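Cryptochrome DASH (Arabidopsis thaliana, PDB 2J4D) repairs cyclobutane pyrimidine dimers in single-stranded DNA as an FAD-dependent photolyase with a bound folate light antenna, and may also act as a photoreceptor. Local coordinates at residues Ile20-Phe23 against Glu24-Leu28; Asn108-Arg112 against Gly113-Leu117; Asp192-Thr195 against Gln196-Ser200; Asp330-Arg333 against Phe334-Ile337. All coordinates share one frame; numbering follows the deposited sequence.

Interaction 1: residues Ile20-Phe23 against Glu24-Leu28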
loop_
_atom_site.group_PDB
_atom_site.type_symbol
_atom_site.label_atom_id
_atom_site.label_comp_id
_atom_site.label_asym_id
_atom_site.label_seq_id
_atom_site.Cartn_x
_atom_site.Cartn_y
_atom_site.Cartn_z
ATOM N N ILE A 20 22.494 -2.547 1.002
ATOM C CA ILE A 20 23.720 -1.848 0.659
ATOM C C ILE A 20 24.043 -2.016 -0.822
ATOM O O ILE A 20 24.398 -1.049 -1.494
ATOM C CB ILE A 20 24.913 -2.357 1.505
ATOM C CG1 ILE A 20 24.737 -1.912 2.958
ATOM C CG2 ILE A 20 26.225 -1.813 0.948
ATOM C CD1 ILE A 20 25.716 -2.543 3.919
ATOM N N LYS A 21 23.916 -3.233 -1.340
ATOM C CA LYS A 21 24.211 -3.455 -2.757
ATOM C C LYS A 21 23.216 -2.724 -3.651
ATOM O O LYS A 21 23.591 -2.152 -4.672
ATOM C CB LYS A 21 24.198 -4.946 -3.100
ATOM C CG LYS A 21 25.288 -5.738 -2.401
ATOM C CD LYS A 21 25.615 -7.046 -3.117
ATOM C CE LYS A 21 26.318 -6.813 -4.457
ATOM N NZ LYS A 21 25.372 -6.669 -5.605
ATOM N N THR A 22 21.947 -2.734 -3.265
ATOM C CA THR A 22 20.925 -2.062 -4.056
ATOM C C THR A 22 21.112 -0.540 -4.053
ATOM O O THR A 22 21.048 0.099 -5.106
ATOM C CB THR A 22 19.515 -2.439 -3.554
ATOM O OG1 THR A 22 19.341 -3.856 -3.674
ATOM C CG2 THR A 22 18.436 -1.749 -4.385
ATOM N N PHE A 23 21.348 0.043 -2.881
ATOM C CA PHE A 23 21.559 1.491 -2.790
ATOM C C PHE A 23 22.756 1.845 -3.661
ATOM O O PHE A 23 22.776 2.860 -4.355
ATOM C CB PHE A 23 21.835 1.902 -1.336
ATOM C CG PHE A 23 20.635 1.778 -0.424
ATOM C CD1 PHE A 23 20.802 1.695 0.959
ATOM C CD2 PHE A 23 19.340 1.772 -0.941
ATOM C CE1 PHE A 23 19.697 1.609 1.814
ATOM C CE2 PHE A 23 18.228 1.688 -0.097
ATOM C CZ PHE A 23 18.407 1.606 1.283
ATOM N N GLU A 24 23.752 0.974 -3.617
ATOM C CA GLU A 24 24.978 1.132 -4.382
ATOM C C GLU A 24 24.666 1.129 -5.877
ATOM O O GLU A 24 25.116 2.001 -6.620
ATOM C CB GLU A 24 25.913 -0.027 -4.039
ATOM C CG GLU A 24 27.381 0.286 -4.091
ATOM C CD GLU A 24 28.198 -0.765 -3.358
ATOM O OE1 GLU A 24 28.218 -1.931 -3.816
ATOM O OE2 GLU A 24 28.805 -0.428 -2.315
ATOM N N ARG A 25 23.877 0.153 -6.313
ATOM C CA ARG A 25 23.531 0.042 -7.723
ATOM C C ARG A 25 22.846 1.274 -8.304
ATOM O O ARG A 25 23.068 1.617 -9.461
ATOM C CB ARG A 25 22.641 -1.186 -7.967
ATOM C CG ARG A 25 22.245 -1.357 -9.439
ATOM C CD ARG A 25 21.334 -2.555 -9.677
ATOM N NE ARG A 25 21.987 -3.810 -9.319
ATOM C CZ ARG A 25 21.702 -4.515 -8.231
ATOM N NH1 ARG A 25 20.763 -4.090 -7.392
ATOM N NH2 ARG A 25 22.366 -5.636 -7.975
ATOM N N TYR A 26 22.023 1.948 -7.510
ATOM C CA TYR A 26 21.304 3.117 -8.006
ATOM C C TYR A 26 21.835 4.471 -7.535
ATOM O O TYR A 26 21.216 5.501 -7.784
ATOM C CB TYR A 26 19.823 2.985 -7.637
ATOM C CG TYR A 26 19.146 1.831 -8.346
ATOM C CD1 TYR A 26 18.661 1.972 -9.646
ATOM C CD2 TYR A 26 19.056 0.578 -7.745
ATOM C CE1 TYR A 26 18.106 0.883 -10.336
ATOM C CE2 TYR A 26 18.510 -0.510 -8.420
ATOM C CZ TYR A 26 18.039 -0.353 -9.715
ATOM O OH TYR A 26 17.521 -1.441 -10.389
ATOM N N ALA A 27 22.986 4.472 -6.874
ATOM C CA ALA A 27 23.575 5.711 -6.364
ATOM C C ALA A 27 23.921 6.723 -7.457
ATOM O O ALA A 27 24.305 6.345 -8.567
ATOM C CB ALA A 27 24.823 5.385 -5.549
ATOM N N LEU A 28 23.778 8.009 -7.141
ATOM C CA LEU A 28 24.097 9.073 -8.091
ATOM C C LEU A 28 25.620 9.080 -8.218
ATOM O O LEU A 28 26.324 9.313 -7.241
ATOM C CB LEU A 28 23.628 10.432 -7.557
ATOM C CG LEU A 28 22.968 11.454 -8.497
ATOM C CD1 LEU A 28 23.256 12.858 -7.973
ATOM C CD2 LEU A 28 23.488 11.325 -9.909
HETATM O O HOH W 1 21.020 -5.755 -5.126
#
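T22 and Y26, one turn apart on helix 12-26, run alongside each other and form the tight half of this contact. The T22 methyl CG2 sits 4.1 Å from Y26 CD2, and that same edge of the ring approaches the backbone, with T22 O 3.3 Å from Y26 CD2 and close to the ring plane. The first torsion of T22 (-60°) explains the split of its branches: CG2 stands anti to the backbone N and meets the tyrosine, while OG1 turns back beside the nitrogen and bonds to V18 O. Over one face of the Y26 ring, offset toward its rim, lies the methylene CG of R25. The tyrosine hydroxyl is held by E305. F23 is buried too, with its ring engaged by R112 in a cation-pi contact.

The other half is looser and wetter. K21 NZ and R25 NH2 come within 4.0 Å of each other, two like charges on exposed chains. E24 OE1 stays 5.8 Å from K21 NZ, near enough perhaps to offset some of that charge but not to pair with it. One water, in the guanidinium plane, accepts from R25 NH1 at 2.8 Å and donates to T22 OG1 at 2.9 Å, so the threonine hydroxyl is gripped twice. Beneath this runs regular i to i+4 bonding, such as R25 N to K21 O at 2.8 Å. The pattern is that of an amphipathic alpha-helix, here one whose buried side packs on helices 92-111 and 299-312.

Interaction 2: residues Asn108-Arg112 against Gly113-Leu117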
loop_
_atom_site.group_PDB
_atom_site.type_symbol
_atom_site.label_atom_id
_atom_site.label_comp_id
_atom_site.label_asym_id
_atom_site.label_seq_id
_atom_site.Cartn_x
_atom_site.Cartn_y
_atom_site.Cartn_z
ATOM N N ASN A 108 18.310 4.640 7.425
ATOM C CA ASN A 108 18.830 4.873 6.083
ATOM C C ASN A 108 19.170 6.337 5.817
ATOM O O ASN A 108 20.082 6.635 5.041
ATOM C CB ASN A 108 17.848 4.343 5.037
ATOM C CG ASN A 108 17.786 2.831 5.033
ATOM O OD1 ASN A 108 18.819 2.172 5.154
ATOM N ND2 ASN A 108 16.589 2.270 4.888
ATOM N N LEU A 109 18.445 7.252 6.453
ATOM C CA LEU A 109 18.748 8.668 6.278
ATOM C C LEU A 109 20.082 8.941 6.977
ATOM O O LEU A 109 20.944 9.654 6.450
ATOM C CB LEU A 109 17.637 9.536 6.879
ATOM C CG LEU A 109 16.363 9.597 6.030
ATOM C CD1 LEU A 109 15.259 10.307 6.803
ATOM C CD2 LEU A 109 16.658 10.327 4.728
ATOM N N MET A 110 20.261 8.356 8.157
ATOM C CA MET A 110 21.507 8.558 8.885
ATOM C C MET A 110 22.710 8.077 8.079
ATOM O O MET A 110 23.779 8.686 8.120
ATOM C CB MET A 110 21.460 7.844 10.233
ATOM C CG MET A 110 20.456 8.457 11.187
ATOM S SD MET A 110 20.434 7.661 12.785
ATOM C CE MET A 110 19.851 8.973 13.788
ATOM N N LYS A 111 22.541 6.995 7.330
ATOM C CA LYS A 111 23.651 6.485 6.536
ATOM C C LYS A 111 24.100 7.481 5.473
ATOM O O LYS A 111 25.247 7.439 5.020
ATOM C CB LYS A 111 23.278 5.149 5.897
ATOM C CG LYS A 111 22.893 4.109 6.935
ATOM C CD LYS A 111 22.803 2.708 6.367
ATOM C CE LYS A 111 21.806 2.623 5.234
ATOM N NZ LYS A 111 21.433 1.203 4.984
ATOM N N ARG A 112 23.202 8.379 5.081
ATOM C CA ARG A 112 23.529 9.384 4.079
ATOM C C ARG A 112 23.825 10.751 4.707
ATOM O O ARG A 112 23.841 11.770 4.014
ATOM C CB ARG A 112 22.389 9.514 3.066
ATOM C CG ARG A 112 21.906 8.175 2.532
ATOM C CD ARG A 112 21.936 8.090 1.022
ATOM N NE ARG A 112 21.405 6.805 0.570
ATOM C CZ ARG A 112 21.299 6.426 -0.703
ATOM N NH1 ARG A 112 21.691 7.234 -1.682
ATOM N NH2 ARG A 112 20.795 5.230 -0.995
ATOM N N GLY A 113 24.050 10.774 6.019
ATOM C CA GLY A 113 24.362 12.030 6.686
ATOM C C GLY A 113 23.197 12.874 7.176
ATOM O O GLY A 113 23.379 14.032 7.554
ATOM N N LEU A 114 21.993 12.317 7.172
ATOM C CA LEU A 114 20.828 13.070 7.640
ATOM C C LEU A 114 20.249 12.362 8.851
ATOM O O LEU A 114 20.923 11.577 9.508
ATOM C CB LEU A 114 19.758 13.144 6.538
ATOM C CG LEU A 114 20.101 13.904 5.254
ATOM C CD1 LEU A 114 19.031 13.647 4.199
ATOM C CD2 LEU A 114 20.211 15.398 5.552
ATOM N N ASN A 115 18.992 12.656 9.147
ATOM C CA ASN A 115 18.293 12.009 10.245
ATOM C C ASN A 115 16.824 12.304 9.995
ATOM O O ASN A 115 16.490 13.040 9.071
ATOM C CB ASN A 115 18.702 12.589 11.598
ATOM C CG ASN A 115 18.351 11.662 12.759
ATOM O OD1 ASN A 115 17.459 10.818 12.656
ATOM N ND2 ASN A 115 19.050 11.826 13.875
ATOM N N LEU A 116 15.953 11.737 10.816
ATOM C CA LEU A 116 14.523 11.968 10.665
ATOM C C LEU A 116 13.958 12.544 11.949
ATOM O O LEU A 116 14.044 11.928 13.006
ATOM C CB LEU A 116 13.805 10.653 10.337
ATOM C CG LEU A 116 12.281 10.699 10.169
ATOM C CD1 LEU A 116 11.906 11.496 8.918
ATOM C CD2 LEU A 116 11.762 9.271 10.058
ATOM N N LEU A 117 13.399 13.741 11.855
ATOM C CA LEU A 117 12.789 14.371 13.007
ATOM C C LEU A 117 11.387 13.777 13.115
ATOM O O LEU A 117 10.599 13.849 12.168
ATOM C CB LEU A 117 12.700 15.886 12.805
ATOM C CG LEU A 117 11.966 16.638 13.923
ATOM C CD1 LEU A 117 12.785 16.571 15.198
ATOM C CD2 LEU A 117 11.746 18.085 13.516
#
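L109 reaches L114 and L116 with different methyls, and these apolar contacts hold the chain against the helix it has just left. CD2 of L109 meets L114 CD1 at 4.1 Å; CD1 lies 3.8 Å from L116 CB. Together, chi1 of -76° and chi2 of 172° send CD1 to L116 and CD2 to L114.

The backbone bonds are those of a Schellman motif. L114 N donates to L109 O at 3.0 Å, and G113 N to M110 O at 3.0 Å, each from above the carbonyl plane. L109 O takes two donors, R112 N coming from the opposite face. G113 is the C' residue: at its phi of 87° a CB would clash with R112 O. A CA-H...O contact, M110 CA to L114 O at 3.1 Å, closes the turn.

Two polar side chains are held separately: K111 NZ bonds to N108 OD1 at 2.8 Å, nearly along the C=O axis, and R112 NH1 to P214 O, outside this stretch.

The turn delivers the chain from helix 92-111 into strand 117-120, an outermost strand of the parallel sheet, where L109 and L116 rest on strands 41-46 and 67-74 and L117 pairs with P70 and Y72.

Interaction 3: residues Asp192-Thr195 against Gln196-Ser200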
loop_
_atom_site.group_PDB
_atom_site.type_symbol
_atom_site.label_atom_id
_atom_site.label_comp_id
_atom_site.label_asym_id
_atom_site.label_seq_id
_atom_site.Cartn_x
_atom_site.Cartn_y
_atom_site.Cartn_z
ATOM N N ASP A 192 -12.590 5.171 -18.702
ATOM C CA ASP A 192 -13.287 4.447 -17.639
ATOM C C ASP A 192 -13.109 2.938 -17.763
ATOM O O ASP A 192 -13.613 2.173 -16.942
ATOM C CB ASP A 192 -14.781 4.794 -17.621
ATOM C CG ASP A 192 -15.056 6.137 -16.955
ATOM O OD1 ASP A 192 -14.248 6.544 -16.090
ATOM O OD2 ASP A 192 -16.079 6.780 -17.278
ATOM N N VAL A 193 -12.400 2.517 -18.802
ATOM C CA VAL A 193 -12.125 1.101 -19.028
ATOM C C VAL A 193 -10.617 0.888 -18.908
ATOM O O VAL A 193 -9.837 1.492 -19.639
ATOM C CB VAL A 193 -12.588 0.664 -20.426
ATOM C CG1 VAL A 193 -12.179 -0.785 -20.685
ATOM C CG2 VAL A 193 -14.103 0.815 -20.528
ATOM N N TYR A 194 -10.211 0.033 -17.978
ATOM C CA TYR A 194 -8.790 -0.228 -17.761
ATOM C C TYR A 194 -8.020 -0.610 -19.014
ATOM O O TYR A 194 -6.922 -0.108 -19.254
ATOM C CB TYR A 194 -8.603 -1.338 -16.730
ATOM C CG TYR A 194 -7.165 -1.812 -16.622
ATOM C CD1 TYR A 194 -6.223 -1.101 -15.872
ATOM C CD2 TYR A 194 -6.746 -2.965 -17.285
ATOM C CE1 TYR A 194 -4.896 -1.539 -15.787
ATOM C CE2 TYR A 194 -5.428 -3.405 -17.209
ATOM C CZ TYR A 194 -4.514 -2.689 -16.460
ATOM O OH TYR A 194 -3.222 -3.139 -16.392
ATOM N N THR A 195 -8.587 -1.518 -19.803
ATOM C CA THR A 195 -7.921 -1.978 -21.010
ATOM C C THR A 195 -7.539 -0.821 -21.915
ATOM O O THR A 195 -6.452 -0.809 -22.495
ATOM C CB THR A 195 -8.807 -2.956 -21.793
ATOM O OG1 THR A 195 -9.080 -4.096 -20.972
ATOM C CG2 THR A 195 -8.100 -3.413 -23.059
ATOM N N GLN A 196 -8.431 0.154 -22.034
ATOM C CA GLN A 196 -8.146 1.306 -22.872
ATOM C C GLN A 196 -7.041 2.172 -22.283
ATOM O O GLN A 196 -6.186 2.673 -23.012
ATOM C CB GLN A 196 -9.415 2.119 -23.091
ATOM C CG GLN A 196 -10.419 1.359 -23.941
ATOM C CD GLN A 196 -9.780 0.773 -25.199
ATOM O OE1 GLN A 196 -9.766 -0.449 -25.399
ATOM N NE2 GLN A 196 -9.241 1.645 -26.048
ATOM N N PHE A 197 -7.060 2.345 -20.963
ATOM C CA PHE A 197 -6.027 3.123 -20.284
ATOM C C PHE A 197 -4.686 2.431 -20.507
ATOM O O PHE A 197 -3.703 3.053 -20.903
ATOM C CB PHE A 197 -6.314 3.187 -18.780
ATOM C CG PHE A 197 -5.141 3.636 -17.961
ATOM C CD1 PHE A 197 -4.770 4.977 -17.925
ATOM C CD2 PHE A 197 -4.401 2.715 -17.217
ATOM C CE1 PHE A 197 -3.680 5.396 -17.158
ATOM C CE2 PHE A 197 -3.309 3.124 -16.448
ATOM C CZ PHE A 197 -2.949 4.465 -16.418
ATOM N N ARG A 198 -4.655 1.129 -20.262
ATOM C CA ARG A 198 -3.422 0.372 -20.426
ATOM C C ARG A 198 -2.874 0.425 -21.847
ATOM O O ARG A 198 -1.690 0.722 -22.056
ATOM C CB ARG A 198 -3.629 -1.087 -20.021
ATOM C CG ARG A 198 -2.376 -1.943 -20.182
ATOM C CD ARG A 198 -2.641 -3.391 -19.808
ATOM N NE ARG A 198 -3.602 -4.020 -20.709
ATOM C CZ ARG A 198 -3.363 -4.287 -21.988
ATOM N NH1 ARG A 198 -2.188 -3.985 -22.524
ATOM N NH2 ARG A 198 -4.303 -4.852 -22.732
ATOM N N LYS A 199 -3.723 0.133 -22.826
ATOM C CA LYS A 199 -3.265 0.152 -24.210
ATOM C C LYS A 199 -2.688 1.511 -24.575
ATOM O O LYS A 199 -1.684 1.590 -25.285
ATOM C CB LYS A 199 -4.407 -0.195 -25.172
ATOM C CG LYS A 199 -4.900 -1.625 -25.062
ATOM C CD LYS A 199 -5.826 -1.973 -26.222
ATOM C CE LYS A 199 -6.471 -3.343 -26.032
ATOM N NZ LYS A 199 -5.475 -4.441 -25.864
ATOM N N SER A 200 -3.308 2.577 -24.071
ATOM C CA SER A 200 -2.848 3.931 -24.369
ATOM C C SER A 200 -1.496 4.287 -23.779
ATOM O O SER A 200 -0.628 4.798 -24.486
ATOM C CB SER A 200 -3.876 4.967 -23.906
ATOM O OG SER A 200 -5.104 4.766 -24.569
HETATM O O HOH W 2 -6.169 -5.238 -20.340
#
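Y194 lays one face of its ring against the aliphatic part of R198, one turn further on. R198 CB stands 4.3 Å from the Y194 ring centroid and 23° off the normal, a CH-pi contact displaced toward the rim. R198 CD then passes 3.5 Å from Y194 OH, and a bend at chi3 (65°) turns the guanidinium so that Y194 CE2 meets its edge, with the two planes 52° apart. The ring has further partners: W328 stacks with it, and its hydroxyl bonds to F324 O. With an alanine in place of Y194, R198 would probably lose the surface it leans on, W328 its stacking mate and F324 O its hydroxyl partner.

All this happens at the first turn of helix 194-204, with V193 at the N-cap position; V193 O accepts from F197 N at 3.2 Å and, weakly, from Q196 N. Along the more open side, T195 and K199 run side by side, and T195 CG2 is pressed to 3.4 Å from K199 CE, tighter than usual for two carbons. A water in the guanidinium plane accepts from R198 NE at 2.9 Å and also bonds T195 OG1, while R198 NH1 forms a salt bridge with E202. Just before the helix, D192, part of a folate pocket, pairs with K338 through OD1.

Interaction 4: residues Asp330-Arg333 against Phe334-Ile337. With FAD (flavin-adenine dinucleotide), chain C.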
loop_
_atom_site.group_PDB
_atom_site.type_symbol
_atom_site.label_atom_id
_atom_site.label_comp_id
_atom_site.label_asym_id
_atom_site.label_seq_id
_atom_site.Cartn_x
_atom_site.Cartn_y
_atom_site.Cartn_z
ATOM N N ASP A 330 -1.456 2.078 -10.921
ATOM C CA ASP A 330 -1.414 3.415 -11.519
ATOM C C ASP A 330 -2.829 3.866 -11.869
ATOM O O ASP A 330 -3.240 4.996 -11.575
ATOM C CB ASP A 330 -0.598 3.397 -12.818
ATOM C CG ASP A 330 0.883 3.616 -12.599
ATOM O OD1 ASP A 330 1.382 3.463 -11.458
ATOM O OD2 ASP A 330 1.560 3.936 -13.600
ATOM N N TYR A 331 -3.569 2.973 -12.518
ATOM C CA TYR A 331 -4.927 3.275 -12.948
ATOM C C TYR A 331 -5.825 3.721 -11.807
ATOM O O TYR A 331 -6.514 4.730 -11.921
ATOM C CB TYR A 331 -5.547 2.061 -13.647
ATOM C CG TYR A 331 -6.918 2.320 -14.227
ATOM C CD1 TYR A 331 -7.108 3.295 -15.208
ATOM C CD2 TYR A 331 -8.029 1.595 -13.791
ATOM C CE1 TYR A 331 -8.368 3.547 -15.741
ATOM C CE2 TYR A 331 -9.298 1.836 -14.317
ATOM C CZ TYR A 331 -9.460 2.813 -15.290
ATOM O OH TYR A 331 -10.708 3.057 -15.813
ATOM N N PHE A 332 -5.841 2.975 -10.706
ATOM C CA PHE A 332 -6.701 3.384 -9.600
ATOM C C PHE A 332 -6.235 4.689 -8.963
ATOM O O PHE A 332 -7.048 5.465 -8.461
ATOM C CB PHE A 332 -6.808 2.272 -8.551
ATOM C CG PHE A 332 -7.775 1.178 -8.939
ATOM C CD1 PHE A 332 -9.105 1.482 -9.224
ATOM C CD2 PHE A 332 -7.357 -0.142 -9.027
ATOM C CE1 PHE A 332 -10.005 0.484 -9.591
ATOM C CE2 PHE A 332 -8.248 -1.154 -9.393
ATOM C CZ PHE A 332 -9.574 -0.842 -9.675
ATOM N N ARG A 333 -4.931 4.934 -8.988
ATOM C CA ARG A 333 -4.401 6.170 -8.423
ATOM C C ARG A 333 -4.909 7.354 -9.263
ATOM O O ARG A 333 -5.387 8.353 -8.716
ATOM C CB ARG A 333 -2.863 6.119 -8.411
ATOM C CG ARG A 333 -2.174 7.452 -8.167
ATOM C CD ARG A 333 -2.384 7.974 -6.765
ATOM N NE ARG A 333 -1.741 7.129 -5.764
ATOM C CZ ARG A 333 -1.607 7.461 -4.483
ATOM N NH1 ARG A 333 -2.068 8.628 -4.044
ATOM N NH2 ARG A 333 -1.023 6.624 -3.638
ATOM N N PHE A 334 -4.827 7.248 -10.588
ATOM C CA PHE A 334 -5.309 8.348 -11.430
ATOM C C PHE A 334 -6.831 8.437 -11.355
ATOM O O PHE A 334 -7.402 9.523 -11.356
ATOM C CB PHE A 334 -4.870 8.165 -12.894
ATOM C CG PHE A 334 -3.374 8.225 -13.097
ATOM C CD1 PHE A 334 -2.630 9.285 -12.590
ATOM C CD2 PHE A 334 -2.711 7.221 -13.802
ATOM C CE1 PHE A 334 -1.241 9.339 -12.776
ATOM C CE2 PHE A 334 -1.323 7.267 -13.996
ATOM C CZ PHE A 334 -0.591 8.330 -13.479
ATOM N N LEU A 335 -7.485 7.284 -11.261
ATOM C CA LEU A 335 -8.941 7.247 -11.191
ATOM C C LEU A 335 -9.443 7.958 -9.931
ATOM O O LEU A 335 -10.516 8.564 -9.941
ATOM C CB LEU A 335 -9.414 5.790 -11.218
ATOM C CG LEU A 335 -10.822 5.419 -11.702
ATOM C CD1 LEU A 335 -11.135 6.074 -13.038
ATOM C CD2 LEU A 335 -10.893 3.905 -11.840
ATOM N N SER A 336 -8.667 7.905 -8.851
ATOM C CA SER A 336 -9.084 8.566 -7.619
ATOM C C SER A 336 -9.251 10.056 -7.878
ATOM O O SER A 336 -10.142 10.699 -7.316
ATOM C CB SER A 336 -8.071 8.338 -6.482
ATOM O OG SER A 336 -6.856 9.046 -6.686
ATOM N N ILE A 337 -8.403 10.607 -8.739
ATOM C CA ILE A 337 -8.487 12.023 -9.057
ATOM C C ILE A 337 -9.742 12.310 -9.867
ATOM O O ILE A 337 -10.494 13.240 -9.564
ATOM C CB ILE A 337 -7.259 12.490 -9.856
ATOM C CG1 ILE A 337 -5.988 12.201 -9.053
ATOM C CG2 ILE A 337 -7.363 13.985 -10.134
ATOM C CD1 ILE A 337 -4.699 12.501 -9.799
HETATM P PA FAD C . 0.827 -9.002 -7.116
HETATM O O1A FAD C . 2.210 -9.457 -6.868
HETATM O O2A FAD C . -0.116 -9.874 -7.855
HETATM O O5B FAD C . 0.845 -7.584 -7.876
HETATM C C5B FAD C . 2.022 -6.747 -7.846
HETATM C C4B FAD C . 1.588 -5.325 -7.474
HETATM O O4B FAD C . 0.642 -4.874 -8.442
HETATM C C3B FAD C . 0.885 -5.195 -6.127
HETATM O O3B FAD C . 1.792 -5.165 -5.037
HETATM C C2B FAD C . 0.100 -3.936 -6.333
HETATM O O2B FAD C . 0.789 -2.744 -6.028
HETATM C C1B FAD C . -0.337 -4.037 -7.805
HETATM N N9A FAD C . -1.674 -4.626 -8.029
HETATM C C8A FAD C . -1.980 -5.934 -8.348
HETATM N N7A FAD C . -3.283 -6.134 -8.490
HETATM C C5A FAD C . -3.854 -4.901 -8.259
HETATM C C6A FAD C . -5.200 -4.466 -8.254
HETATM N N6A FAD C . -6.242 -5.242 -8.521
HETATM N N1A FAD C . -5.435 -3.132 -7.966
HETATM C C2A FAD C . -4.385 -2.291 -7.684
HETATM N N3A FAD C . -3.078 -2.643 -7.670
HETATM C C4A FAD C . -2.865 -3.958 -7.950
HETATM N N1 FAD C . -4.099 -3.285 -3.241
HETATM C C2 FAD C . -3.417 -2.338 -2.507
HETATM O O2 FAD C . -2.268 -2.039 -2.780
HETATM N N3 FAD C . -4.080 -1.723 -1.434
HETATM C C4 FAD C . -5.389 -2.012 -1.058
HETATM O O4 FAD C . -5.921 -1.434 -0.092
HETATM C C4X FAD C . -6.083 -2.988 -1.815
HETATM N N5 FAD C . -7.405 -3.346 -1.506
HETATM C C5X FAD C . -8.119 -4.223 -2.326
HETATM C C6 FAD C . -9.474 -4.482 -2.085
HETATM C C7 FAD C . -10.227 -5.365 -2.893
HETATM C C7M FAD C . -11.686 -5.599 -2.582
HETATM C C8 FAD C . -9.565 -6.015 -3.998
HETATM C C8M FAD C . -10.292 -6.981 -4.920
HETATM C C9 FAD C . -8.203 -5.761 -4.250
HETATM C C9A FAD C . -7.453 -4.867 -3.429
HETATM N N10 FAD C . -6.072 -4.593 -3.659
HETATM C C10 FAD C . -5.401 -3.607 -2.903
HETATM C "C1'" FAD C . -5.422 -5.035 -4.936
HETATM C "C2'" FAD C . -4.691 -6.393 -4.910
HETATM O "O2'" FAD C . -5.547 -7.388 -4.376
HETATM C "C3'" FAD C . -3.428 -6.287 -4.058
HETATM O "O3'" FAD C . -2.576 -5.231 -4.542
HETATM C "C4'" FAD C . -2.557 -7.556 -4.041
HETATM O "O4'" FAD C . -3.287 -8.652 -3.486
HETATM C "C5'" FAD C . -1.310 -7.289 -3.208
HETATM O "O5'" FAD C . -0.473 -8.447 -3.198
HETATM P P FAD C . 0.750 -8.703 -4.161
HETATM O O1P FAD C . 1.685 -7.596 -3.900
HETATM O O2P FAD C . 1.298 -10.060 -3.892
HETATM O O3P FAD C . 0.198 -8.772 -5.648
#
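Y331 and L335 set the geometry here: the leucine methyl CD2 comes obliquely onto the tyrosine ring, 3.6 Å from Y331 CE2. The same methyl also meets F332, 4.0 Å from its CD1, as the leucine and phenylalanine side chains lie next to each other. One branch thus fills the angle between two rings, carried there by a chi1 of -156° that keeps L335 CG anti to the backbone N. Y331 OH is bonded to P191 O; a phenylalanine in its place would probably leave that carbonyl without its partner and the ring less firmly fixed.

F334 leans back over the preceding turn, its CD2 3.2 Å from D330 O and its CE2 4.1 Å from D330 CB. S336 turns its OG between backbone N and carbonyl carbon (chi1 71°) and donates to R333 O at 2.6 Å; T145 holds the same hydroxyl. R333 NH1 forms a salt bridge with E144. FAD N1A lies at the edge of the F332 ring, near its plane, 3.7 Å from F332 CD2, whereas L335 is near CD1. This is the flavin-adenine dinucleotide site of the photolyase family, where helix 317-339 walls in the adenine end.

Along the chain the four contacts come in numerical order, each local to one helix or its end, and they fall into two clusters. Interactions 1 and 2 touch, their centres 16 Å apart, through F23 against the end of helix 92-111. Interaction 2 lies beside the five-stranded parallel sheet, while interaction 1 packs between that helix end and helix 299-312. Interactions 3 and 4 also touch, with centres 12 Å apart, as F197 and the residues before helix 194-204 pack on Y331 of helix 317-339. Centres of contacts in different clusters lie about 30 to 40 Å apart. The second cluster is the cofactor side, joining a folate pocket residue to the FAD-binding helix.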